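Local atomic coordinates of protease (Penicillium cyclopium, PDB entry 5Z6O), a protein that hydrolyses peptide bonds as a subtilisin-type serine protease and probably cleaves casein, gelatin and type IV collagen. Residues V153-A163 with P175-A185; A186-A194 with T262-G270. One frame throughout, in Å; residues are numbered along the deposited sequence.

Interactions 1 and 2 follow one another along strand 182-187 of the central parallel sheet. Interaction 1 joins the first part of this strand, 182-185, to its neighbour, 157-162; in interaction 2 the strand's end and the turn beyond it meet the late loop 262-270. Their centres lie about 20 Å apart, and they share no contact apart from the continuity of the chain. Interaction 1 is the one near the catalytic centre: the side chain of Ala162 is about 4 Å from the bound phenylmethanesulfonic acid and about 5 Å from that of Ser228, and Val181 binds the calcium ion. Interaction 2 is peripheral, the side chain of Ser187 lying about 14 Å from the inhibitor.

Interaction 1: residues V153-A163 with P175-A185. With CA (calcium ion), chain B.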
# COMPACT_ATOMS: atom_id res chain seq x y z
N VAL A 153 8.79 11.24 -3.59
CA VAL A 153 9.85 10.54 -2.86
C VAL A 153 10.97 11.51 -2.50
O VAL A 153 11.50 11.48 -1.38
CB VAL A 153 10.36 9.36 -3.70
CG1 VAL A 153 11.54 8.65 -3.00
CG2 VAL A 153 9.24 8.35 -3.91
N ARG A 154 11.33 12.39 -3.43
CA ARG A 154 12.40 13.35 -3.16
C ARG A 154 12.04 14.30 -2.02
O ARG A 154 12.93 14.81 -1.34
CB ARG A 154 12.70 14.15 -4.43
CG ARG A 154 14.13 14.56 -4.56
CD ARG A 154 14.37 15.44 -5.80
NE ARG A 154 13.69 14.98 -7.01
CZ ARG A 154 14.05 13.92 -7.75
NH1 ARG A 154 13.36 13.61 -8.84
NH2 ARG A 154 15.08 13.15 -7.39
N SER A 155 10.74 14.50 -1.77
CA SER A 155 10.25 15.37 -0.69
C SER A 155 10.11 14.65 0.64
O SER A 155 9.53 15.24 1.57
CB SER A 155 8.90 15.96 -1.06
OG SER A 155 9.04 16.67 -2.27
N GLY A 156 10.62 13.42 0.76
CA GLY A 156 10.60 12.70 2.02
C GLY A 156 9.36 11.88 2.32
O GLY A 156 9.04 11.66 3.50
N VAL A 157 8.62 11.43 1.30
CA VAL A 157 7.45 10.57 1.49
C VAL A 157 7.69 9.26 0.73
O VAL A 157 7.93 9.27 -0.48
CB VAL A 157 6.16 11.25 1.00
CG1 VAL A 157 4.93 10.34 1.21
CG2 VAL A 157 5.89 12.57 1.73
N PHE A 158 7.63 8.13 1.45
CA PHE A 158 7.81 6.82 0.83
C PHE A 158 6.58 6.55 -0.04
O PHE A 158 5.46 6.89 0.35
CB PHE A 158 7.96 5.74 1.90
CG PHE A 158 7.80 4.32 1.39
CD1 PHE A 158 8.88 3.60 0.89
CD2 PHE A 158 6.55 3.71 1.41
CE1 PHE A 158 8.71 2.29 0.44
CE2 PHE A 158 6.38 2.41 0.97
CZ PHE A 158 7.45 1.70 0.50
N LEU A 159 6.78 5.96 -1.22
CA LEU A 159 5.66 5.82 -2.13
C LEU A 159 5.58 4.38 -2.62
O LEU A 159 6.48 3.90 -3.32
CB LEU A 159 5.79 6.82 -3.30
CG LEU A 159 4.70 6.74 -4.38
CD1 LEU A 159 3.28 6.73 -3.80
CD2 LEU A 159 4.89 7.92 -5.33
N SER A 160 4.55 3.66 -2.20
CA SER A 160 4.29 2.32 -2.72
C SER A 160 3.24 2.40 -3.82
O SER A 160 2.20 3.04 -3.65
CB SER A 160 3.84 1.37 -1.60
OG SER A 160 2.69 1.87 -0.97
N VAL A 161 3.50 1.73 -4.95
CA VAL A 161 2.68 1.81 -6.15
C VAL A 161 2.30 0.42 -6.63
O VAL A 161 3.18 -0.45 -6.75
CB VAL A 161 3.45 2.57 -7.26
CG1 VAL A 161 2.65 2.63 -8.51
CG2 VAL A 161 3.78 4.00 -6.81
N ALA A 162 1.03 0.24 -6.99
CA ALA A 162 0.60 -1.01 -7.62
C ALA A 162 1.27 -1.16 -8.98
O ALA A 162 1.36 -0.21 -9.76
CB ALA A 162 -0.92 -1.02 -7.78
N ALA A 163 1.72 -2.38 -9.28
CA ALA A 163 2.42 -2.54 -10.56
C ALA A 163 1.47 -2.51 -11.75
O ALA A 163 1.91 -2.21 -12.87
CB ALA A 163 3.19 -3.86 -10.58
N PRO A 175 2.25 5.38 -12.35
CA PRO A 175 3.62 5.67 -11.90
C PRO A 175 4.48 4.44 -11.59
O PRO A 175 5.57 4.61 -11.04
CB PRO A 175 3.38 6.52 -10.63
CG PRO A 175 2.09 6.02 -10.08
CD PRO A 175 1.26 5.56 -11.27
N ALA A 176 4.07 3.22 -12.00
CA ALA A 176 4.87 2.04 -11.68
C ALA A 176 6.30 2.15 -12.19
O ALA A 176 7.22 1.60 -11.56
CB ALA A 176 4.22 0.79 -12.28
N SER A 177 6.51 2.83 -13.32
CA SER A 177 7.83 2.93 -13.92
C SER A 177 8.64 4.11 -13.40
O SER A 177 9.76 4.32 -13.86
CB SER A 177 7.70 3.04 -15.46
OG SER A 177 6.95 4.18 -15.79
N ALA A 178 8.11 4.86 -12.43
CA ALA A 178 8.74 6.11 -12.02
C ALA A 178 10.01 5.87 -11.21
O ALA A 178 10.14 4.83 -10.54
CB ALA A 178 7.78 6.95 -11.18
N PRO A 179 10.92 6.85 -11.20
CA PRO A 179 12.17 6.70 -10.43
C PRO A 179 11.90 6.65 -8.93
O PRO A 179 11.16 7.48 -8.39
CB PRO A 179 12.97 7.96 -10.81
CG PRO A 179 12.28 8.53 -12.04
CD PRO A 179 10.86 8.14 -11.92
N ASN A 180 12.50 5.66 -8.27
CA ASN A 180 12.60 5.59 -6.81
C ASN A 180 11.31 5.25 -6.08
O ASN A 180 11.30 5.38 -4.84
CB ASN A 180 13.11 6.92 -6.23
CG ASN A 180 14.43 7.31 -6.83
OD1 ASN A 180 15.37 6.50 -6.85
ND2 ASN A 180 14.51 8.52 -7.37
N VAL A 181 10.24 4.86 -6.77
CA VAL A 181 9.03 4.39 -6.09
C VAL A 181 9.22 2.93 -5.77
O VAL A 181 10.14 2.29 -6.27
CB VAL A 181 7.76 4.61 -6.93
CG1 VAL A 181 7.53 6.09 -7.18
CG2 VAL A 181 7.83 3.85 -8.23
N CYS A 182 8.35 2.39 -4.90
CA CYS A 182 8.44 0.99 -4.51
C CYS A 182 7.27 0.32 -5.23
O CYS A 182 6.11 0.54 -4.89
CB CYS A 182 8.36 0.87 -2.99
SG CYS A 182 9.25 -0.56 -2.31
N THR A 183 7.58 -0.41 -6.31
CA THR A 183 6.55 -0.93 -7.21
C THR A 183 6.26 -2.39 -6.86
O THR A 183 7.18 -3.22 -6.83
CB THR A 183 7.05 -0.84 -8.65
OG1 THR A 183 7.29 0.54 -8.97
CG2 THR A 183 6.04 -1.40 -9.61
N ILE A 184 4.97 -2.72 -6.65
CA ILE A 184 4.59 -3.94 -5.94
C ILE A 184 3.75 -4.83 -6.86
O ILE A 184 2.71 -4.40 -7.37
CB ILE A 184 3.81 -3.63 -4.65
CG1 ILE A 184 4.48 -2.53 -3.81
CG2 ILE A 184 3.62 -4.90 -3.83
CD1 ILE A 184 5.97 -2.85 -3.54
N ALA A 185 4.19 -6.08 -7.04
CA ALA A 185 3.42 -7.08 -7.77
C ALA A 185 2.62 -7.94 -6.81
O ALA A 185 2.84 -7.93 -5.59
CB ALA A 185 4.36 -7.94 -8.63
CA CA B . 11.93 0.76 -7.31
O HOH W 1 9.54 5.13 -2.19
O HOH W 2 12.56 2.87 -8.78
O HOH W 3 10.32 0.91 -8.96
O HOH W 4 12.97 1.74 -5.43
O HOH W 5 12.42 -0.66 -8.99
O HOH W 6 14.26 0.34 -7.79
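The carbonyl oxygen of Cys182 is gripped twice by strand 157-162: Val161 N donates a hydrogen bond to it (2.9 Å, N-H...O 162°), and Ser160 CA adds a CA-H...O contact at 3.3 Å. Val161 O is held in the same double way, by Ile184 N and by the CA-H of Thr183. With Cys182 N bonding to Leu159 O and Ala163 N to Ile184 O, this is the ladder of two parallel neighbours in the central sheet. On the face carrying Ser160, Cys182 and Ile184, helix 227-245 packs. Near this ladder CB of Cys182 approaches the Phe158 ring obliquely, 3.7 Å from CZ, and SG, 5.1 Å from the ring centroid, is disulfide-bonded to Cys253. On the opposite face, which carries Val161 and Thr183, Val161 packs against 175-181. Its CG1, anti to the backbone N (chi1 178°), reaches CG of Pro175 at 3.8 Å, while CG2 meets CB of Val181. Val181 CG1 in turn lies beside Leu159 CD2 at 3.7 Å, the two side chains pointing the same way. Val181 O leaves this apolar packing to bind the calcium ion at 2.6 Å, with Asp204 and five waters among the other ligands. One of these waters donates to Thr183 OG1, which itself donates to a lone pair of Ala176 O (2.8 Å), in the carbonyl plane. The ion thus fixes the carbonyl just before strand 182-187 and is tied through backbone and water to that strand, whose neighbour 157-162 touches the bound inhibitor at Ala162.

Interaction 2: residues A186-A194 with T262-G270; sequences ASTNSDGSA and TKISGAPKG
The backbones of Asp191 and Ser265 join through one nearly straight hydrogen bond, Ser265 N to Asp191 O (2.9 Å, N-H...O 173°), and Ile264 CA brings a CA-H...O contact to the same oxygen. Next to this bond the Ile264 side chain is wedged against the hairpin. CG1 stands beside the backbone N (chi1 -61°) and carries CD1 onto CB of Ser187 at 3.6 Å, whereas the other branch, CG2, lies 3.9 Å from Ser193 N. Tyr206 of the neighbouring strand also packs on this isoleucine. Shortening Ile264 to an alanine removes both branches and would probably leave a gap between Ser187 and Ser193, with Ser187 CB deprived of its contact with CD1. On one flank, Asp191 and Lys263 are opposite charges that do not pair directly. A water takes a bond from Lys263 NZ and donates to both Asp191 OD2 (2.6 Å) and Lys263 O, while Asp191 OD1 forms a salt bridge with Arg15, so the carboxylate is held by several partners, which would probably favour its ionised form. On the other flank a second water accepts from Ser193 N and, in the conformer described, donates to Ser265 O. OG of Ser193, anti to the backbone N (chi1 178°), rests 3.6 Å from CD of Pro268 and is hydrogen-bonded to Tyr206 OH. The 186-194 segment is itself a hairpin: a type I turn from Thr188 to Asp191, closed by Asp191 N to Thr188 O and Thr188 N to Gly192 O, with Asp191 at positive phi. This is the pattern of a type I turn with a G1 bulge, here docking the end of a strand of the central parallel sheet of the subtilisin fold on the loop between strands 261-262 and 274-275.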
# COMPACT_ATOMS: atom_id res chain seq x y z
N ALA A 186 1.65 -8.68 -7.35
CA ALA A 186 0.66 -9.38 -6.54
C ALA A 186 0.94 -10.88 -6.46
O ALA A 186 1.13 -11.53 -7.50
CB ALA A 186 -0.74 -9.16 -7.11
N SER A 187 0.91 -11.44 -5.24
CA SER A 187 1.12 -12.87 -5.05
C SER A 187 -0.17 -13.54 -4.61
O SER A 187 -1.12 -12.87 -4.18
CB SER A 187 2.23 -13.13 -4.01
OG SER A 187 1.81 -12.79 -2.69
N THR A 188 -0.20 -14.89 -4.67
CA THR A 188 -1.38 -15.66 -4.27
C THR A 188 -1.07 -16.43 -2.99
O THR A 188 0.07 -16.51 -2.56
CB THR A 188 -1.78 -16.66 -5.35
OG1 THR A 188 -0.73 -17.67 -5.45
CG2 THR A 188 -1.93 -15.95 -6.69
N ASN A 189 -2.11 -17.09 -2.43
CA ASN A 189 -1.94 -17.76 -1.15
C ASN A 189 -1.10 -19.02 -1.26
O ASN A 189 -0.61 -19.49 -0.23
CB ASN A 189 -3.30 -18.09 -0.47
CG ASN A 189 -4.23 -18.97 -1.31
OD1 ASN A 189 -5.23 -19.47 -0.78
ND2 ASN A 189 -3.95 -19.13 -2.57
N SER A 190 -0.84 -19.52 -2.47
CA SER A 190 0.09 -20.63 -2.66
C SER A 190 1.49 -20.14 -2.99
O SER A 190 2.35 -20.94 -3.37
CB SER A 190 -0.43 -21.55 -3.76
OG SER A 190 -0.49 -20.86 -4.98
N ASP A 191 1.72 -18.82 -2.86
CA ASP A 191 3.00 -18.18 -3.16
C ASP A 191 3.27 -18.15 -4.66
O ASP A 191 4.42 -18.04 -5.08
CB ASP A 191 4.18 -18.82 -2.43
CG ASP A 191 4.25 -18.42 -0.95
OD1 ASP A 191 3.54 -17.47 -0.52
OD2 ASP A 191 5.02 -19.03 -0.23
N GLY A 192 2.24 -18.20 -5.49
CA GLY A 192 2.45 -17.98 -6.91
C GLY A 192 2.33 -16.52 -7.29
O GLY A 192 1.86 -15.69 -6.52
N SER A 193 2.79 -16.22 -8.51
CA SER A 193 2.62 -14.91 -9.09
C SER A 193 1.21 -14.87 -9.65
O SER A 193 0.85 -15.73 -10.46
CB SER A 193 3.67 -14.65 -10.18
OG SER A 193 3.49 -13.39 -10.79
N ALA A 194 0.40 -13.90 -9.22
CA ALA A 194 -0.99 -13.85 -9.65
C ALA A 194 -1.06 -13.68 -11.17
O ALA A 194 -0.23 -13.00 -11.75
CB ALA A 194 -1.71 -12.68 -8.97
N THR A 262 12.90 -15.02 -0.67
CA THR A 262 12.71 -15.43 -2.06
C THR A 262 11.72 -16.60 -2.08
O THR A 262 12.06 -17.78 -2.11
CB THR A 262 14.05 -15.78 -2.68
OG1 THR A 262 14.81 -14.57 -2.86
CG2 THR A 262 13.87 -16.40 -4.01
N LYS A 263 10.43 -16.25 -2.05
CA LYS A 263 9.40 -17.26 -1.90
C LYS A 263 8.52 -17.47 -3.10
O LYS A 263 7.74 -18.42 -3.09
CB LYS A 263 8.46 -16.89 -0.75
CG LYS A 263 9.18 -16.78 0.47
CD LYS A 263 9.84 -18.12 0.75
CE LYS A 263 8.96 -19.13 1.52
NZ LYS A 263 8.92 -20.51 0.88
N ILE A 264 8.52 -16.56 -4.09
CA ILE A 264 7.53 -16.68 -5.15
C ILE A 264 7.92 -17.80 -6.10
O ILE A 264 9.08 -17.93 -6.53
CB ILE A 264 7.40 -15.35 -5.91
CG1 ILE A 264 6.93 -14.26 -4.95
CG2 ILE A 264 6.33 -15.49 -7.01
CD1 ILE A 264 5.56 -14.50 -4.34
N SER A 265 6.93 -18.61 -6.45
CA SER A 265 7.05 -19.72 -7.38
C SER A 265 6.59 -19.24 -8.75
O SER A 265 5.52 -18.64 -8.87
CB SER A 265 6.19 -20.88 -6.90
OG SER A 265 6.32 -22.02 -7.74
N GLY A 266 7.39 -19.52 -9.79
CA GLY A 266 6.99 -19.19 -11.15
C GLY A 266 6.80 -17.72 -11.44
O GLY A 266 5.89 -17.35 -12.18
N ALA A 267 7.61 -16.86 -10.84
CA ALA A 267 7.66 -15.46 -11.20
C ALA A 267 8.09 -15.32 -12.66
O ALA A 267 8.99 -16.02 -13.10
CB ALA A 267 8.64 -14.68 -10.32
N PRO A 268 7.50 -14.42 -13.41
CA PRO A 268 7.94 -14.21 -14.80
C PRO A 268 9.44 -13.93 -14.94
O PRO A 268 10.10 -13.44 -14.02
CB PRO A 268 7.09 -13.02 -15.25
CG PRO A 268 5.84 -13.13 -14.44
CD PRO A 268 6.30 -13.64 -13.08
N LYS A 269 10.02 -14.23 -16.10
CA LYS A 269 11.47 -14.07 -16.24
C LYS A 269 11.84 -12.60 -16.17
O LYS A 269 11.10 -11.72 -16.64
CB LYS A 269 11.98 -14.67 -17.56
CG LYS A 269 11.67 -13.83 -18.78
CD LYS A 269 12.86 -13.78 -19.75
CE LYS A 269 12.49 -13.11 -21.07
NZ LYS A 269 11.39 -13.83 -21.80
N GLY A 270 12.98 -12.32 -15.55
CA GLY A 270 13.39 -10.95 -15.34
C GLY A 270 12.70 -10.27 -14.18
O GLY A 270 12.91 -9.06 -14.00
O HOH W 7 7.00 -20.41 -1.31
O HOH W 8 3.53 -18.23 -10.48